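Local coordinates for organic hydroperoxide resistance protein (Elizabethkingia anophelis NUHP1, PDB 6D9N) that probably detoxifies organic hydroperoxides through a redox-active cysteine pair, as thiol-dependent peroxidases of the OsmC/Ohr family do, at residues R39-K42 with G43-G46; D50-N53 with P54-F58; L72-S76 with A77-T81. All blocks are in the same frame, centred on the assembly; numbering follows the deposited sequence.

Contact 1: residues R39-K42 with G43-G46; sequences RYPK and GLGG
From P41 to G46 the backbone makes one short 3-10 turn and then leaves it through G45. The carbonyl oxygen of P41 is gripped twice: L44 N donates to P41 O over 3.0 Å and G46 N donates to P41 O over 2.9 Å. The two donors stand well above the carbonyl plane on opposite faces, so the oxygen is held from both sides by the turn and by the residue after it. G45 N bonds to K42 O at 2.9 Å, the straightest of the three with 159° at the hydrogen. G45 takes a positive phi of 98°, which leads the backbone out of the turn. Beyond it, G46 brings its CA to 3.3 Å from Y40 O in a nearly linear CA-H...O contact. A water donates to both K42 O and G46 O, bridging the mouth of the turn.

Among the side chains, the P41 ring and the L44 branch pass each other at a slant, with P41 CG 3.9 Å from L44 CG and the CD1 methyl of L44 resting against the CG-CD edge of the proline. Both also pack on the second subunit, P41 on its Y13 and L44 on its L12. Y40 brings only CB near G46 CA, at 4.1 Å; chi1 of -68° sets its ring beside the backbone N, and the ring leads away from the turn until its hydroxyl bonds to S68 of the second subunit. The K42 backbone N is tied to D49.

The nested pair, G46 N to P41 O around G45 N to K42 O, with G45, in the left-handed region of phi/psi, donating the inner bond, is the signature of a Schellman motif, here ending a single 3-10 turn in the loop between strand 35-38 and helix 54-77.

Contact 2: residues D50-N53 with P54-F58; sequences DYAN and PEMLF
Helix 54-77 opens with an asparagine N-cap, in which N53 reaches forward over its first turn to M56. The amide oxygen N53 OD1 accepts from M56 N at 2.8 Å, the donor lying almost straight out from the side-chain carbonyl. The first torsion of N53, 54°, places CG between the backbone N and the carbonyl carbon and points the amide oxygen at the N-H groups of the first turn. The main-chain oxygen of N53 adds a second bond: L57 N donates to N53 O over 3.0 Å, within the carbonyl plane, which is the first regular bond of the helix. N53 N itself is buried and has no partner in the model.

On one flank E55 OE1 lies 3.1 Å from N53 OD1. These are two acceptors with no bond between them, and the amide and carboxylate planes stand 82° apart. M56 folds the other way. Its chain is extended as far as the sulfur, with CG anti to the backbone N (chi1 -174°), and SD lies 3.9 Å from A52 CA, laying the thioether alongside the incoming loop.

The second amide arm, N53 ND2, bonds to Y13 OH of the second subunit, which fixes the rotation of the cap at the dimer interface. An N-cap residue followed by proline as first helical residue is a classic way for a helix to begin.

Contact 3: residues L72-S76 with A77-T81; sequences LVIKS and AKIKT
I74 and T81 meet tip to tip across the loop that leaves helix 54-77, their methyls I74 CG2 and T81 CG2 3.9 Å apart. I79 lies between them in the chain; its side chain passes that of I74 at a slant, I79 CG2 to I74 CG2 3.7 Å, but in one of two I79 conformers, which leaves this contact less certain.

Behind this apolar shell the backbone of the last turn sets the positions. K78 takes a positive phi of 59°, and two bonds run back into the helix as a Schellman motif, from K78 N to K75 O at 3.2 Å and a weak one from I79 N to I74 O at 3.5 Å. A77 N still donates to V73 O at 3.1 Å.

K75 O gains a further donor because the K78 chain is bent at chi2 and chi4: its ammonium curls back until NZ lies 2.8 Å from K75 O, on the opposite face of the carbonyl from K78 N. Its positive charge would probably suit the helix dipole. A water donates to I74 O and I79 O, linking the helix end to the departing loop. One turn back along the helix, S76 OG donates to L72 O.

The turn lies against helix 115-128, where V73 and I74 pack on L121 and I79 on E117, while T81 leads the chain past V113 toward strand 85-94.

Helix 54-77 joins contacts 2 and 3: one caps its start, the other ends it. Their centres are 31 Å apart, on opposite sides of the chain's centre. Contact 1 precedes contact 2 in the chain and touches it, with centres 10 Å apart: R39 N lies 3.0 Å from A52 O, a probable hydrogen bond, and L44 CD1 packs 3.3 Å from E55 OE2. The helix carries C65, disulfide-linked to C129, the probable redox pair. Near its start, thiocyanate, probably from the crystallisation liquor, is bound about 4 Å from the E55 side chain, and thiocyanate also lies about 6 Å from that of Y40, consistent with a pocket bordered by contacts 1 and 2.

Contact 1: residues R39-K42 with G43-G46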
loop_
_atom_site.group_PDB
_atom_site.type_symbol
_atom_site.label_atom_id
_atom_site.label_comp_id
_atom_site.label_asym_id
_atom_site.label_seq_id
_atom_site.Cartn_x
_atom_site.Cartn_y
_atom_site.Cartn_z
ATOM N N ARG B 39 -0.685 -6.464 13.725
ATOM C CA ARG B 39 -1.279 -7.683 14.288
ATOM C C ARG B 39 -2.456 -8.081 13.406
ATOM O O ARG B 39 -3.056 -7.237 12.723
ATOM C CB ARG B 39 -1.825 -7.450 15.692
ATOM C CG ARG B 39 -0.801 -7.082 16.769
ATOM C CD ARG B 39 0.155 -8.264 17.093
ATOM N NE ARG B 39 1.057 -7.915 18.183
ATOM C CZ ARG B 39 2.210 -7.268 18.067
ATOM N NH1 ARG B 39 2.673 -6.876 16.868
ATOM N NH2 ARG B 39 2.928 -7.010 19.161
ATOM N N TYR B 40 -2.817 -9.347 13.428
ATOM C CA TYR B 40 -4.061 -9.747 12.781
ATOM C C TYR B 40 -5.245 -9.127 13.510
ATOM O O TYR B 40 -5.292 -9.157 14.748
ATOM C CB TYR B 40 -4.187 -11.284 12.738
ATOM C CG TYR B 40 -3.155 -11.948 11.803
ATOM C CD1 TYR B 40 -3.114 -11.634 10.444
ATOM C CD2 TYR B 40 -2.202 -12.833 12.274
ATOM C CE1 TYR B 40 -2.163 -12.219 9.580
ATOM C CE2 TYR B 40 -1.262 -13.427 11.440
ATOM C CZ TYR B 40 -1.244 -13.103 10.095
ATOM O OH TYR B 40 -0.299 -13.679 9.260
ATOM N N PRO B 41 -6.200 -8.544 12.787
ATOM C CA PRO B 41 -7.370 -7.951 13.429
ATOM C C PRO B 41 -8.320 -9.053 13.880
ATOM O O PRO B 41 -8.214 -10.203 13.468
ATOM C CB PRO B 41 -7.987 -7.117 12.304
ATOM C CG PRO B 41 -7.650 -7.892 11.075
ATOM C CD PRO B 41 -6.233 -8.355 11.319
ATOM N N LYS B 42 -9.269 -8.671 14.733
ATOM C CA LYS B 42 -10.202 -9.640 15.293
ATOM C C LYS B 42 -10.950 -10.384 14.196
ATOM O O LYS B 42 -11.138 -11.609 14.278
ATOM C CB LYS B 42 -11.157 -8.907 16.228
ATOM C CG LYS B 42 -12.008 -9.769 17.107
ATOM C CD LYS B 42 -12.337 -9.031 18.412
ATOM C CE LYS B 42 -12.949 -7.666 18.146
ATOM N NZ LYS B 42 -14.423 -7.596 18.470
ATOM N N GLY B 43 -11.322 -9.669 13.120
ATOM C CA GLY B 43 -12.107 -10.328 12.104
ATOM C C GLY B 43 -11.344 -11.369 11.322
ATOM O O GLY B 43 -11.975 -12.170 10.609
ATOM N N LEU B 44 -10.009 -11.382 11.429
ATOM C CA LEU B 44 -9.184 -12.411 10.801
ATOM C C LEU B 44 -8.668 -13.434 11.808
ATOM O O LEU B 44 -7.750 -14.195 11.474
ATOM C CB LEU B 44 -8.027 -11.797 10.000
ATOM C CG LEU B 44 -8.454 -10.908 8.821
ATOM C CD1 LEU B 44 -7.274 -10.314 8.058
ATOM C CD2 LEU B 44 -9.374 -11.682 7.862
ATOM N N GLY B 45 -9.237 -13.472 13.022
ATOM C CA GLY B 45 -8.837 -14.415 14.056
ATOM C C GLY B 45 -7.881 -13.854 15.072
ATOM O O GLY B 45 -7.387 -14.625 15.929
ATOM N N GLY B 46 -7.603 -12.540 15.026
ATOM C CA GLY B 46 -6.676 -11.948 15.964
ATOM C C GLY B 46 -7.293 -11.664 17.325
ATOM O O GLY B 46 -8.469 -11.913 17.574
HETATM O O HOH W 1 -10.751 -13.169 16.530
#

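Contact 2: residues D50-N53 with P54-F58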
loop_
_atom_site.group_PDB
_atom_site.type_symbol
_atom_site.label_atom_id
_atom_site.label_comp_id
_atom_site.label_asym_id
_atom_site.label_seq_id
_atom_site.Cartn_x
_atom_site.Cartn_y
_atom_site.Cartn_z
ATOM N N ASP B 50 -6.685 -3.395 18.199
ATOM C CA ASP B 50 -5.905 -2.277 18.710
ATOM C C ASP B 50 -4.740 -1.867 17.820
ATOM O O ASP B 50 -4.162 -0.797 18.061
ATOM C CB ASP B 50 -5.330 -2.607 20.088
ATOM C CG ASP B 50 -6.391 -2.757 21.162
ATOM O OD1 ASP B 50 -7.528 -2.291 21.004
ATOM O OD2 ASP B 50 -6.056 -3.337 22.202
ATOM N N TYR B 51 -4.375 -2.670 16.818
ATOM C CA TYR B 51 -3.135 -2.434 16.077
ATOM C C TYR B 51 -3.380 -2.342 14.572
ATOM O O TYR B 51 -4.402 -2.797 14.033
ATOM C CB TYR B 51 -2.054 -3.489 16.417
ATOM C CG TYR B 51 -1.825 -3.514 17.907
ATOM C CD1 TYR B 51 -2.417 -4.487 18.700
ATOM C CD2 TYR B 51 -1.078 -2.533 18.541
ATOM C CE1 TYR B 51 -2.274 -4.482 20.095
ATOM C CE2 TYR B 51 -0.946 -2.514 19.917
ATOM C CZ TYR B 51 -1.536 -3.494 20.688
ATOM O OH TYR B 51 -1.425 -3.422 22.057
ATOM N N ALA B 52 -2.382 -1.767 13.894
ATOM C CA ALA B 52 -2.411 -1.670 12.442
ATOM C C ALA B 52 -2.256 -3.051 11.796
ATOM O O ALA B 52 -1.976 -4.056 12.460
ATOM C CB ALA B 52 -1.292 -0.730 11.979
ATOM N N ASN B 53 -2.479 -3.103 10.483
ATOM C CA ASN B 53 -2.315 -4.320 9.693
ATOM C C ASN B 53 -2.087 -3.892 8.253
ATOM O O ASN B 53 -2.234 -2.694 7.927
ATOM C CB ASN B 53 -3.530 -5.266 9.866
ATOM C CG ASN B 53 -4.857 -4.570 9.563
ATOM O OD1 ASN B 53 -5.019 -3.986 8.493
ATOM N ND2 ASN B 53 -5.808 -4.587 10.506
ATOM N N PRO B 54 -1.656 -4.800 7.381
ATOM C CA PRO B 54 -1.339 -4.367 6.011
ATOM C C PRO B 54 -2.537 -3.878 5.219
ATOM O O PRO B 54 -2.377 -3.053 4.306
ATOM C CB PRO B 54 -0.633 -5.571 5.401
ATOM C CG PRO B 54 -0.198 -6.408 6.633
ATOM C CD PRO B 54 -1.263 -6.210 7.628
ATOM N N GLU B 55 -3.734 -4.382 5.526
ATOM C CA GLU B 55 -4.941 -3.887 4.854
ATOM C C GLU B 55 -5.169 -2.421 5.184
ATOM O O GLU B 55 -5.504 -1.615 4.305
ATOM C CB GLU B 55 -6.148 -4.713 5.312
ATOM C CG GLU B 55 -6.113 -6.205 4.992
ATOM C CD GLU B 55 -5.434 -7.071 6.079
ATOM O OE1 GLU B 55 -4.593 -6.603 6.837
ATOM O OE2 GLU B 55 -5.679 -8.295 6.071
ATOM N N MET B 56 -4.969 -2.050 6.453
ATOM C CA MET B 56 -5.112 -0.675 6.911
ATOM C C MET B 56 -4.040 0.217 6.301
ATOM O O MET B 56 -4.311 1.378 5.939
ATOM C CB MET B 56 -5.030 -0.670 8.442
ATOM C CG MET B 56 -5.319 0.715 9.041
ATOM S SD MET B 56 -5.023 0.767 10.821
ATOM C CE MET B 56 -6.224 -0.449 11.423
ATOM N N LEU B 57 -2.821 -0.297 6.167
ATOM C CA LEU B 57 -1.768 0.466 5.500
ATOM C C LEU B 57 -2.114 0.700 4.035
ATOM O O LEU B 57 -1.796 1.761 3.481
ATOM C CB LEU B 57 -0.422 -0.257 5.647
ATOM C CG LEU B 57 0.182 -0.188 7.044
ATOM C CD1 LEU B 57 1.275 -1.263 7.217
ATOM C CD2 LEU B 57 0.717 1.190 7.344
ATOM N N PHE B 58 -2.751 -0.277 3.389
ATOM C CA PHE B 58 -3.171 -0.089 2.009
ATOM C C PHE B 58 -4.259 0.966 1.881
ATOM O O PHE B 58 -4.217 1.802 0.961
ATOM C CB PHE B 58 -3.639 -1.425 1.405
ATOM C CG PHE B 58 -3.678 -1.394 -0.109
ATOM C CD1 PHE B 58 -2.503 -1.356 -0.856
ATOM C CD2 PHE B 58 -4.875 -1.418 -0.790
ATOM C CE1 PHE B 58 -2.521 -1.294 -2.255
ATOM C CE2 PHE B 58 -4.884 -1.376 -2.197
ATOM C CZ PHE B 58 -3.713 -1.343 -2.900
#

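Contact 3: residues L72-S76 with A77-T81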
loop_
_atom_site.group_PDB
_atom_site.type_symbol
_atom_site.label_atom_id
_atom_site.label_comp_id
_atom_site.label_asym_id
_atom_site.label_seq_id
_atom_site.Cartn_x
_atom_site.Cartn_y
_atom_site.Cartn_z
ATOM N N LEU B 72 -2.678 17.440 -7.308
ATOM C CA LEU B 72 -1.793 17.815 -8.409
ATOM C C LEU B 72 -2.595 18.178 -9.655
ATOM O O LEU B 72 -2.290 19.161 -10.358
ATOM C CB LEU B 72 -0.822 16.668 -8.673
ATOM C CG LEU B 72 0.211 16.964 -9.750
ATOM C CD1 LEU B 72 1.040 18.253 -9.470
ATOM C CD2 LEU B 72 1.117 15.727 -9.877
ATOM N N VAL B 73 -3.612 17.377 -9.959
ATOM C CA VAL B 73 -4.462 17.640 -11.120
ATOM C C VAL B 73 -5.187 18.979 -10.966
ATOM O O VAL B 73 -5.265 19.772 -11.906
ATOM C CB VAL B 73 -5.437 16.461 -11.310
ATOM C CG1 VAL B 73 -6.561 16.788 -12.311
ATOM C CG2 VAL B 73 -4.689 15.215 -11.741
ATOM N N ILE B 74 -5.744 19.240 -9.784
ATOM C CA ILE B 74 -6.428 20.514 -9.520
ATOM C C ILE B 74 -5.486 21.698 -9.728
ATOM O O ILE B 74 -5.842 22.696 -10.381
ATOM C CB ILE B 74 -7.026 20.488 -8.100
ATOM C CG1 ILE B 74 -8.230 19.556 -8.056
ATOM C CG2 ILE B 74 -7.386 21.900 -7.671
ATOM C CD1 ILE B 74 -8.708 19.255 -6.618
ATOM N N LYS B 75 -4.264 21.609 -9.182
ATOM C CA LYS B 75 -3.342 22.732 -9.304
ATOM C C LYS B 75 -2.886 22.904 -10.741
ATOM O O LYS B 75 -2.741 24.046 -11.220
ATOM C CB LYS B 75 -2.135 22.514 -8.384
ATOM C CG LYS B 75 -2.446 22.600 -6.877
ATOM C CD LYS B 75 -2.909 24.001 -6.431
ATOM C CE LYS B 75 -3.290 24.037 -4.922
ATOM N NZ LYS B 75 -4.005 25.329 -4.603
ATOM N N SER B 76 -2.719 21.808 -11.468
ATOM C CA SER B 76 -2.318 21.909 -12.866
ATOM C C SER B 76 -3.391 22.599 -13.699
ATOM O O SER B 76 -3.074 23.291 -14.677
ATOM C CB SER B 76 -1.967 20.516 -13.411
ATOM O OG SER B 76 -0.827 19.985 -12.723
ATOM N N ALA B 77 -4.658 22.442 -13.311
ATOM C CA ALA B 77 -5.792 23.029 -14.022
ATOM C C ALA B 77 -6.096 24.453 -13.574
ATOM O O ALA B 77 -6.905 25.133 -14.216
ATOM C CB ALA B 77 -7.044 22.163 -13.807
ATOM N N LYS B 78 -5.489 24.916 -12.498
ATOM C CA LYS B 78 -5.745 26.255 -11.980
ATOM C C LYS B 78 -7.227 26.449 -11.624
ATOM O O LYS B 78 -7.764 27.553 -11.740
ATOM C CB LYS B 78 -5.144 27.351 -12.878
ATOM C CG LYS B 78 -3.603 27.388 -12.674
ATOM C CD LYS B 78 -3.270 27.978 -11.237
ATOM C CE LYS B 78 -1.945 27.553 -10.573
ATOM N NZ LYS B 78 -2.009 26.283 -9.796
ATOM N N ILE B 79 -7.917 25.384 -11.140
ATOM C CA ILE B 79 -9.339 25.426 -10.765
ATOM C C ILE B 79 -9.442 25.668 -9.260
ATOM O O ILE B 79 -8.757 24.988 -8.466
ATOM C CB ILE B 79 -10.080 24.136 -11.193
ATOM C CG1 ILE B 79 -11.580 24.191 -10.808
ATOM C CG2 ILE B 79 -9.432 22.924 -10.598
ATOM C CD1 ILE B 79 -12.479 23.153 -11.526
ATOM N N LYS B 80 -10.309 26.595 -8.852
ATOM C CA LYS B 80 -10.582 26.851 -7.442
ATOM C C LYS B 80 -11.478 25.767 -6.860
ATOM O O LYS B 80 -12.558 25.492 -7.396
ATOM C CB LYS B 80 -11.309 28.193 -7.296
ATOM C CG LYS B 80 -11.611 28.587 -5.874
ATOM C CD LYS B 80 -12.424 29.893 -5.818
ATOM C CE LYS B 80 -12.756 30.278 -4.393
ATOM N NZ LYS B 80 -13.614 31.509 -4.355
ATOM N N THR B 81 -11.021 25.134 -5.779
ATOM C CA THR B 81 -11.837 24.152 -5.073
ATOM C C THR B 81 -11.655 24.351 -3.586
ATOM O O THR B 81 -10.680 24.974 -3.142
ATOM C CB THR B 81 -11.452 22.689 -5.390
ATOM O OG1 THR B 81 -10.315 22.264 -4.630
ATOM C CG2 THR B 81 -11.140 22.489 -6.826
HETATM O O HOH W 2 -5.829 25.097 -8.411
#